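Regulatory protein MarR (Planctomyces limnophilus, PDB 3U2R) probably acts as a DNA-binding transcription regulator of the MarR family, built around a winged helix-turn-helix domain. Local coordinates at residues Y28-A33 against G132-D137. Sequence-based numbering, arbitrary orientation.
Sequences YDRMKA and GHLAAD
Arg30 grips the carboxylate of Asp137 side-on with two nitrogens, each taking its own oxygen. Arg30 NE to Asp137 OD2 is 2.8 Å and the straighter bond (161°); OD2 lies in the guanidinium plane and accepts through its syn lone pair. Arg30 NH2 reaches Asp137 OD1 at 2.9 Å with a more bent geometry (131°), consistent with the twist between the two planes; OD1 is tilted out of the guanidinium plane. Bends at chi2 and chi3 fold the arginine so that its aliphatic part passes beside His133, Arg30 CD lying 3.7 Å from His133 CB, while ND1 of the imidazole stands over one guanidinium face, toward its rim. Next to the salt bridge, Leu134 spreads its two methyls: Leu134 CD2 meets Arg30 CB at 4.1 Å, and CD1 packs on CG and SE of Met31 (a selenomethionine). Segments 28-33 and 132-137 run roughly antiparallel, 152° between their directions, in what is, as in other MarR proteins, probably the helical dimerisation domain, apart from the winged helix-turn-helix. Gln130 NE2 bonds to the carbonyl oxygen of Met31, tying the helices together again. His133 NE2 is hydrogen-bonded to Glu147 OE1 of one neighbouring subunit, and Met31 packs on Ala20 of another.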
loop_
_atom_site.group_PDB
_atom_site.type_symbol
_atom_site.label_atom_id
_atom_site.label_comp_id
_atom_site.label_asym_id
_atom_site.label_seq_id
_atom_site.Cartn_x
_atom_site.Cartn_y
_atom_site.Cartn_z
ATOM N N TYR A 28 -6.768 11.971 -9.431
ATOM C CA TYR A 28 -6.475 12.774 -10.632
ATOM C C TYR A 28 -5.439 13.833 -10.308
ATOM O O TYR A 28 -4.479 14.028 -11.077
ATOM C CB TYR A 28 -7.758 13.394 -11.198
ATOM C CG TYR A 28 -7.536 14.456 -12.242
ATOM C CD1 TYR A 28 -7.405 14.130 -13.575
ATOM C CD2 TYR A 28 -7.442 15.805 -11.882
ATOM C CE1 TYR A 28 -7.187 15.113 -14.541
ATOM C CE2 TYR A 28 -7.162 16.780 -12.819
ATOM C CZ TYR A 28 -7.043 16.437 -14.152
ATOM O OH TYR A 28 -6.831 17.402 -15.104
ATOM N N ASP A 29 -5.656 14.589 -9.231
ATOM C CA ASP A 29 -4.729 15.689 -8.902
ATOM C C ASP A 29 -3.279 15.191 -8.654
ATOM O O ASP A 29 -2.294 15.833 -9.070
ATOM C CB ASP A 29 -5.195 16.429 -7.685
ATOM C CG ASP A 29 -6.468 17.180 -7.912
ATOM O OD1 ASP A 29 -6.674 17.651 -9.043
ATOM O OD2 ASP A 29 -7.210 17.406 -6.924
ATOM N N ARG A 30 -3.152 14.042 -8.037
ATOM C CA ARG A 30 -1.822 13.532 -7.735
ATOM C C ARG A 30 -1.130 13.076 -8.998
ATOM O O ARG A 30 0.040 13.387 -9.219
ATOM C CB ARG A 30 -1.924 12.386 -6.720
ATOM C CG ARG A 30 -0.601 11.749 -6.315
ATOM C CD ARG A 30 0.301 12.594 -5.478
ATOM N NE ARG A 30 -0.246 12.716 -4.134
ATOM C CZ ARG A 30 0.149 13.608 -3.234
ATOM N NH1 ARG A 30 1.063 14.506 -3.541
ATOM N NH2 ARG A 30 -0.393 13.624 -2.023
HETATM N N MSE A 31 -1.835 12.337 -9.806
HETATM C CA MSE A 31 -1.290 11.861 -11.085
HETATM C C MSE A 31 -0.938 12.981 -12.004
HETATM O O MSE A 31 0.097 12.934 -12.655
HETATM C CB MSE A 31 -2.263 10.940 -11.806
HETATM C CG MSE A 31 -2.377 9.610 -11.128
HETATM SE SE MSE A 31 -3.465 8.307 -12.150
HETATM C CE MSE A 31 -4.814 9.250 -12.354
ATOM N N LYS A 32 -1.818 13.961 -12.095
ATOM C CA LYS A 32 -1.612 15.143 -12.956
ATOM C C LYS A 32 -0.393 15.939 -12.531
ATOM O O LYS A 32 0.388 16.409 -13.377
ATOM C CB LYS A 32 -2.852 16.069 -12.864
ATOM C CG LYS A 32 -2.799 17.299 -13.762
ATOM C CD LYS A 32 -3.279 16.966 -15.133
ATOM C CE LYS A 32 -2.954 18.045 -16.138
ATOM N NZ LYS A 32 -3.391 19.372 -15.647
ATOM N N ALA A 33 -0.237 16.142 -11.206
ATOM C CA ALA A 33 0.918 16.928 -10.760
ATOM C C ALA A 33 2.286 16.224 -11.071
ATOM O O ALA A 33 3.256 16.887 -11.436
ATOM C CB ALA A 33 0.807 17.184 -9.286
ATOM N N GLY A 132 2.835 4.696 -6.407
ATOM C CA GLY A 132 3.345 4.771 -5.048
ATOM C C GLY A 132 2.656 5.815 -4.200
ATOM O O GLY A 132 2.201 5.525 -3.088
ATOM N N HIS A 133 2.615 7.027 -4.692
ATOM C CA HIS A 133 1.948 8.117 -3.967
ATOM C C HIS A 133 0.461 7.879 -3.839
ATOM O O HIS A 133 -0.093 8.253 -2.830
ATOM C CB HIS A 133 2.148 9.458 -4.654
ATOM C CG HIS A 133 3.426 10.143 -4.340
ATOM N ND1 HIS A 133 3.579 10.875 -3.178
ATOM C CD2 HIS A 133 4.528 10.304 -5.112
ATOM C CE1 HIS A 133 4.820 11.337 -3.207
ATOM N NE2 HIS A 133 5.435 11.022 -4.357
ATOM N N LEU A 134 -0.213 7.338 -4.863
ATOM C CA LEU A 134 -1.628 7.043 -4.735
ATOM C C LEU A 134 -1.901 6.057 -3.625
ATOM O O LEU A 134 -2.793 6.279 -2.806
ATOM C CB LEU A 134 -2.225 6.464 -6.026
ATOM C CG LEU A 134 -2.341 7.432 -7.203
ATOM C CD1 LEU A 134 -2.727 6.708 -8.507
ATOM C CD2 LEU A 134 -3.312 8.518 -6.923
ATOM N N ALA A 135 -1.097 5.014 -3.542
ATOM C CA ALA A 135 -1.289 3.976 -2.548
ATOM C C ALA A 135 -1.015 4.530 -1.130
ATOM O O ALA A 135 -1.812 4.284 -0.223
ATOM C CB ALA A 135 -0.422 2.793 -2.881
ATOM N N ALA A 136 -0.007 5.381 -0.978
ATOM C CA ALA A 136 0.237 6.027 0.314
ATOM C C ALA A 136 -0.902 6.953 0.675
ATOM O O ALA A 136 -1.303 6.996 1.821
ATOM C CB ALA A 136 1.528 6.813 0.319
ATOM N N ASP A 137 -1.353 7.757 -0.224
ATOM C CA ASP A 137 -2.473 8.693 0.115
ATOM C C ASP A 137 -3.721 7.885 0.615
ATOM O O ASP A 137 -4.334 8.217 1.620
ATOM C CB ASP A 137 -2.866 9.524 -1.116
ATOM C CG ASP A 137 -1.848 10.555 -1.668
ATOM O OD1 ASP A 137 -0.957 10.979 -0.903
ATOM O OD2 ASP A 137 -1.990 10.984 -2.896
#